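Local coordinates for protein lipolytic enzyme, G-D-S-L family (Bacteroides thetaiotaomicron, PDB 7BR2) that metabolises the calcium-channel blocker diltiazem in the gut, acting as a serine esterase of the SGNH (GDSL) hydrolase family, at residues D320-I323 with G324-D327; L383-D387 with R388-E392. All blocks are in the same frame, centred on the assembly; numbering follows the deposited sequence.

Contact 1: D320-I323 with G324-D327; sequences DQEI and GTWD
Ile323 meets the indole of Trp326 through its short branch. CG2 of Ile323 lies 4.1 Å from CH2 of Trp326. The methyl comes in at the ring edge, near the indole plane, so neither ring face takes part in this meeting. The two side chains cross obliquely. CG2 of Ile323 is anti to its backbone N, while CG1 carries CD1 away from the indole. On the tryptophan, chi2 of -96° sets the ring about square to the bend at CB, and the six-membered ring reaches back toward Ile323.

Residues three apart on a regular strand point to opposite faces. Here both side chains share one face, because strand 321-327 carries a classic beta bulge at Ile323 and Gly324. Both residues are backbone-bonded to Leu316 of strand 313-318, the other arm of the hairpin. Ile323 has a psi of -44°, and its N lies 2.8 Å from Gly324 N. The short strand halves on either side of the bulge differ in direction by 49°. Leu316 and Glu340 touch both Ile323 and Trp326. Glu322 and Thr325 share the other face. The glutamate chain is extended, and OE2 of Glu322 stays 4.5 Å from OG1 of Thr325. Asp327 ends the strand and caps Ala329 N of helix 328-333.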
loop_
_atom_site.group_PDB
_atom_site.type_symbol
_atom_site.label_atom_id
_atom_site.label_comp_id
_atom_site.label_asym_id
_atom_site.label_seq_id
_atom_site.Cartn_x
_atom_site.Cartn_y
_atom_site.Cartn_z
ATOM N N ASP A 320 9.882 30.987 0.530
ATOM C CA ASP A 320 9.243 32.111 1.220
ATOM C C ASP A 320 7.966 31.728 1.966
ATOM O O ASP A 320 7.152 32.606 2.291
ATOM C CB ASP A 320 8.970 33.287 0.269
ATOM C CG ASP A 320 8.871 34.628 1.013
ATOM O OD1 ASP A 320 9.691 34.872 1.923
ATOM O OD2 ASP A 320 7.981 35.444 0.689
ATOM N N GLN A 321 7.771 30.449 2.276
ATOM C CA GLN A 321 6.650 30.017 3.100
ATOM C C GLN A 321 7.176 29.629 4.474
ATOM O O GLN A 321 8.054 28.766 4.591
ATOM C CB GLN A 321 5.893 28.848 2.479
ATOM C CG GLN A 321 4.438 29.185 2.112
ATOM C CD GLN A 321 3.532 29.452 3.333
ATOM O OE1 GLN A 321 3.545 28.720 4.342
ATOM N NE2 GLN A 321 2.732 30.523 3.234
ATOM N N GLU A 322 6.626 30.255 5.506
ATOM C CA GLU A 322 7.049 29.955 6.858
ATOM C C GLU A 322 6.666 28.528 7.216
ATOM O O GLU A 322 5.510 28.130 7.087
ATOM C CB GLU A 322 6.425 30.958 7.827
ATOM C CG GLU A 322 6.698 30.657 9.285
ATOM C CD GLU A 322 6.408 31.842 10.197
ATOM O OE1 GLU A 322 6.096 32.947 9.687
ATOM O OE2 GLU A 322 6.512 31.668 11.431
ATOM N N ILE A 323 7.644 27.764 7.679
ATOM C CA ILE A 323 7.436 26.386 8.080
ATOM C C ILE A 323 7.283 26.264 9.592
ATOM O O ILE A 323 6.403 25.548 10.077
ATOM C CB ILE A 323 8.612 25.523 7.575
ATOM C CG1 ILE A 323 8.884 25.798 6.092
ATOM C CG2 ILE A 323 8.376 24.060 7.885
ATOM C CD1 ILE A 323 7.710 25.458 5.164
ATOM N N GLY A 324 8.131 26.966 10.334
ATOM C CA GLY A 324 8.111 26.934 11.781
ATOM C C GLY A 324 9.345 27.617 12.334
ATOM O O GLY A 324 10.161 28.197 11.600
ATOM N N THR A 325 9.475 27.537 13.651
ATOM C CA THR A 325 10.604 28.137 14.344
ATOM C C THR A 325 11.304 27.082 15.184
ATOM O O THR A 325 10.658 26.281 15.870
ATOM C CB THR A 325 10.152 29.320 15.207
ATOM O OG1 THR A 325 9.587 30.329 14.359
ATOM C CG2 THR A 325 11.327 29.922 15.958
ATOM N N TRP A 326 12.632 27.075 15.106
ATOM C CA TRP A 326 13.447 26.114 15.827
ATOM C C TRP A 326 14.619 26.837 16.476
ATOM O O TRP A 326 15.096 27.863 15.977
ATOM C CB TRP A 326 13.995 25.017 14.900
ATOM C CG TRP A 326 13.029 23.925 14.483
ATOM C CD1 TRP A 326 12.871 22.697 15.065
ATOM C CD2 TRP A 326 12.114 23.961 13.380
ATOM N NE1 TRP A 326 11.912 21.973 14.396
ATOM C CE2 TRP A 326 11.430 22.729 13.360
ATOM C CE3 TRP A 326 11.800 24.921 12.411
ATOM C CZ2 TRP A 326 10.458 22.433 12.410
ATOM C CZ3 TRP A 326 10.837 24.624 11.472
ATOM C CH2 TRP A 326 10.177 23.393 11.476
ATOM N N ASP A 327 15.101 26.279 17.577
ATOM C CA ASP A 327 16.398 26.688 18.082
ATOM C C ASP A 327 17.506 25.980 17.317
ATOM O O ASP A 327 17.355 24.835 16.878
ATOM C CB ASP A 327 16.543 26.406 19.569
ATOM C CG ASP A 327 17.835 26.954 20.111
ATOM O OD1 ASP A 327 18.880 26.295 19.914
ATOM O OD2 ASP A 327 17.821 28.070 20.676
#

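Contact 2: L383-D387 with R388-E392; sequences LFAND and RKAIE
A helix N-cap forms where the loop after helix 344-377 runs into helix 388-397. Asp387 is the capping residue. Its OD1 accepts from Ala390 N at 2.9 Å, with an N-H...O angle of 155°. The N-H arrives nearly along the C-O axis of the carboxylate. Chi1 of 56° places CG between the backbone N and the carbonyl carbon, which swings the carboxylate toward the first turn. The main chain of Asp387 is used as well. Its O accepts from Ile391 N at 3.0 Å and so opens the helical bonding, followed by Glu392 N to Arg388 O.

Apolar atoms close in round these bonds. CB of Ala390 lies 3.4 Å from OD1 of Asp387, and CG1 of Ile391 is 3.4 Å from Asp387 O. CB of Ala385 points at the helix and meets CB of Ala390 at 4.3 Å. Ala390 is buried and also touches Phe377. Arg388 folds back at chi2 and chi3, and CD1 of Ile391 sits over the centre of one guanidinium face at 3.7 Å. Behind the cap, Asn386 ND2 is bonded to Tyr369 OH on helix 344-377. The carboxylate of Asp387 faces the amides of the first helical turn, so the positive end of the helix dipole would probably favour its ionised form.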
loop_
_atom_site.group_PDB
_atom_site.type_symbol
_atom_site.label_atom_id
_atom_site.label_comp_id
_atom_site.label_asym_id
_atom_site.label_seq_id
_atom_site.Cartn_x
_atom_site.Cartn_y
_atom_site.Cartn_z
ATOM N N LEU A 383 -19.081 -15.390 -19.018
ATOM C CA LEU A 383 -17.895 -14.599 -18.716
ATOM C C LEU A 383 -17.536 -13.716 -19.911
ATOM O O LEU A 383 -17.336 -14.216 -21.023
ATOM C CB LEU A 383 -16.731 -15.528 -18.359
ATOM C CG LEU A 383 -15.406 -14.827 -18.048
ATOM C CD1 LEU A 383 -15.553 -13.884 -16.842
ATOM C CD2 LEU A 383 -14.295 -15.831 -17.796
ATOM N N PHE A 384 -17.494 -12.400 -19.682
ATOM C CA PHE A 384 -17.148 -11.402 -20.698
ATOM C C PHE A 384 -18.144 -11.376 -21.859
ATOM O O PHE A 384 -17.838 -10.835 -22.928
ATOM C CB PHE A 384 -15.720 -11.621 -21.238
ATOM C CG PHE A 384 -14.638 -11.458 -20.201
ATOM C CD1 PHE A 384 -14.737 -10.485 -19.211
ATOM C CD2 PHE A 384 -13.542 -12.310 -20.188
ATOM C CE1 PHE A 384 -13.728 -10.332 -18.247
ATOM C CE2 PHE A 384 -12.524 -12.171 -19.220
ATOM C CZ PHE A 384 -12.621 -11.187 -18.249
ATOM N N ALA A 385 -19.338 -11.950 -21.670
ATOM C CA ALA A 385 -20.356 -11.896 -22.717
ATOM C C ALA A 385 -20.752 -10.451 -23.013
ATOM O O ALA A 385 -20.730 -10.018 -24.172
ATOM C CB ALA A 385 -21.581 -12.723 -22.313
ATOM N N ASN A 386 -21.089 -9.691 -21.968
ATOM C CA ASN A 386 -21.376 -8.260 -22.056
ATOM C C ASN A 386 -22.395 -7.969 -23.152
ATOM O O ASN A 386 -22.223 -7.060 -23.969
ATOM C CB ASN A 386 -20.077 -7.468 -22.265
ATOM C CG ASN A 386 -19.192 -7.472 -21.026
ATOM O OD1 ASN A 386 -19.677 -7.523 -19.904
ATOM N ND2 ASN A 386 -17.897 -7.462 -21.229
ATOM N N ASP A 387 -23.474 -8.753 -23.156
ATOM C CA ASP A 387 -24.464 -8.712 -24.227
ATOM C C ASP A 387 -25.866 -8.858 -23.641
ATOM O O ASP A 387 -26.059 -8.856 -22.424
ATOM C CB ASP A 387 -24.189 -9.824 -25.250
ATOM C CG ASP A 387 -24.151 -11.214 -24.610
ATOM O OD1 ASP A 387 -24.504 -11.371 -23.414
ATOM O OD2 ASP A 387 -23.810 -12.169 -25.312
ATOM N N ARG A 388 -26.847 -9.055 -24.534
ATOM C CA ARG A 388 -28.245 -9.134 -24.121
ATOM C C ARG A 388 -28.507 -10.374 -23.280
ATOM O O ARG A 388 -29.298 -10.324 -22.334
ATOM C CB ARG A 388 -29.173 -9.111 -25.338
ATOM C CG ARG A 388 -30.642 -9.432 -25.026
ATOM C CD ARG A 388 -31.304 -8.395 -24.106
ATOM N NE ARG A 388 -30.911 -7.035 -24.467
ATOM C CZ ARG A 388 -31.198 -5.938 -23.771
ATOM N NH1 ARG A 388 -31.911 -6.006 -22.659
ATOM N NH2 ARG A 388 -30.775 -4.762 -24.204
ATOM N N LYS A 389 -27.870 -11.505 -23.607
ATOM C CA LYS A 389 -28.071 -12.670 -22.754
ATOM C C LYS A 389 -27.468 -12.451 -21.363
ATOM O O LYS A 389 -28.008 -12.954 -20.367
ATOM C CB LYS A 389 -27.509 -13.930 -23.405
ATOM C CG LYS A 389 -27.895 -15.192 -22.616
ATOM C CD LYS A 389 -27.272 -16.452 -23.203
ATOM C CE LYS A 389 -27.847 -17.722 -22.577
ATOM N NZ LYS A 389 -28.261 -18.688 -23.665
ATOM N N ALA A 390 -26.370 -11.696 -21.268
ATOM C CA ALA A 390 -25.845 -11.334 -19.955
ATOM C C ALA A 390 -26.866 -10.516 -19.171
ATOM O O ALA A 390 -27.130 -10.789 -17.991
ATOM C CB ALA A 390 -24.535 -10.552 -20.101
ATOM N N ILE A 391 -27.450 -9.503 -19.826
ATOM C CA ILE A 391 -28.469 -8.675 -19.192
ATOM C C ILE A 391 -29.641 -9.526 -18.731
ATOM O O ILE A 391 -30.183 -9.323 -17.636
ATOM C CB ILE A 391 -28.930 -7.558 -20.143
ATOM C CG1 ILE A 391 -27.777 -6.609 -20.473
ATOM C CG2 ILE A 391 -30.123 -6.806 -19.548
ATOM C CD1 ILE A 391 -28.081 -5.640 -21.627
ATOM N N GLU A 392 -30.065 -10.472 -19.571
ATOM C CA GLU A 392 -31.229 -11.292 -19.256
ATOM C C GLU A 392 -30.973 -12.154 -18.027
ATOM O O GLU A 392 -31.826 -12.250 -17.136
ATOM C CB GLU A 392 -31.602 -12.155 -20.464
ATOM C CG GLU A 392 -32.484 -11.426 -21.462
ATOM C CD GLU A 392 -32.552 -12.108 -22.811
ATOM O OE1 GLU A 392 -31.990 -13.214 -22.959
ATOM O OE2 GLU A 392 -33.168 -11.522 -23.731
#

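The chain first builds the parallel sheet of the SGNH domain, then reaches the antiparallel sheet that holds contact 1. Contact 1 lies on strand 321-327, an edge strand of that sheet within the chain, and belongs to its hairpin with strand 313-318. The long helix 344-377 follows. Contact 2 then joins the loop after that helix to the start of helix 388-397. Each contact is continuous in sequence and closes no long loop. They come in series and neither nest nor cross. Contacts 1 and 2 lie on opposite sides of the centre of the chain. The centres of contacts 1 and 2 are about 61 Å apart, and the nearest atoms of contacts 1 and 2 about 48 Å.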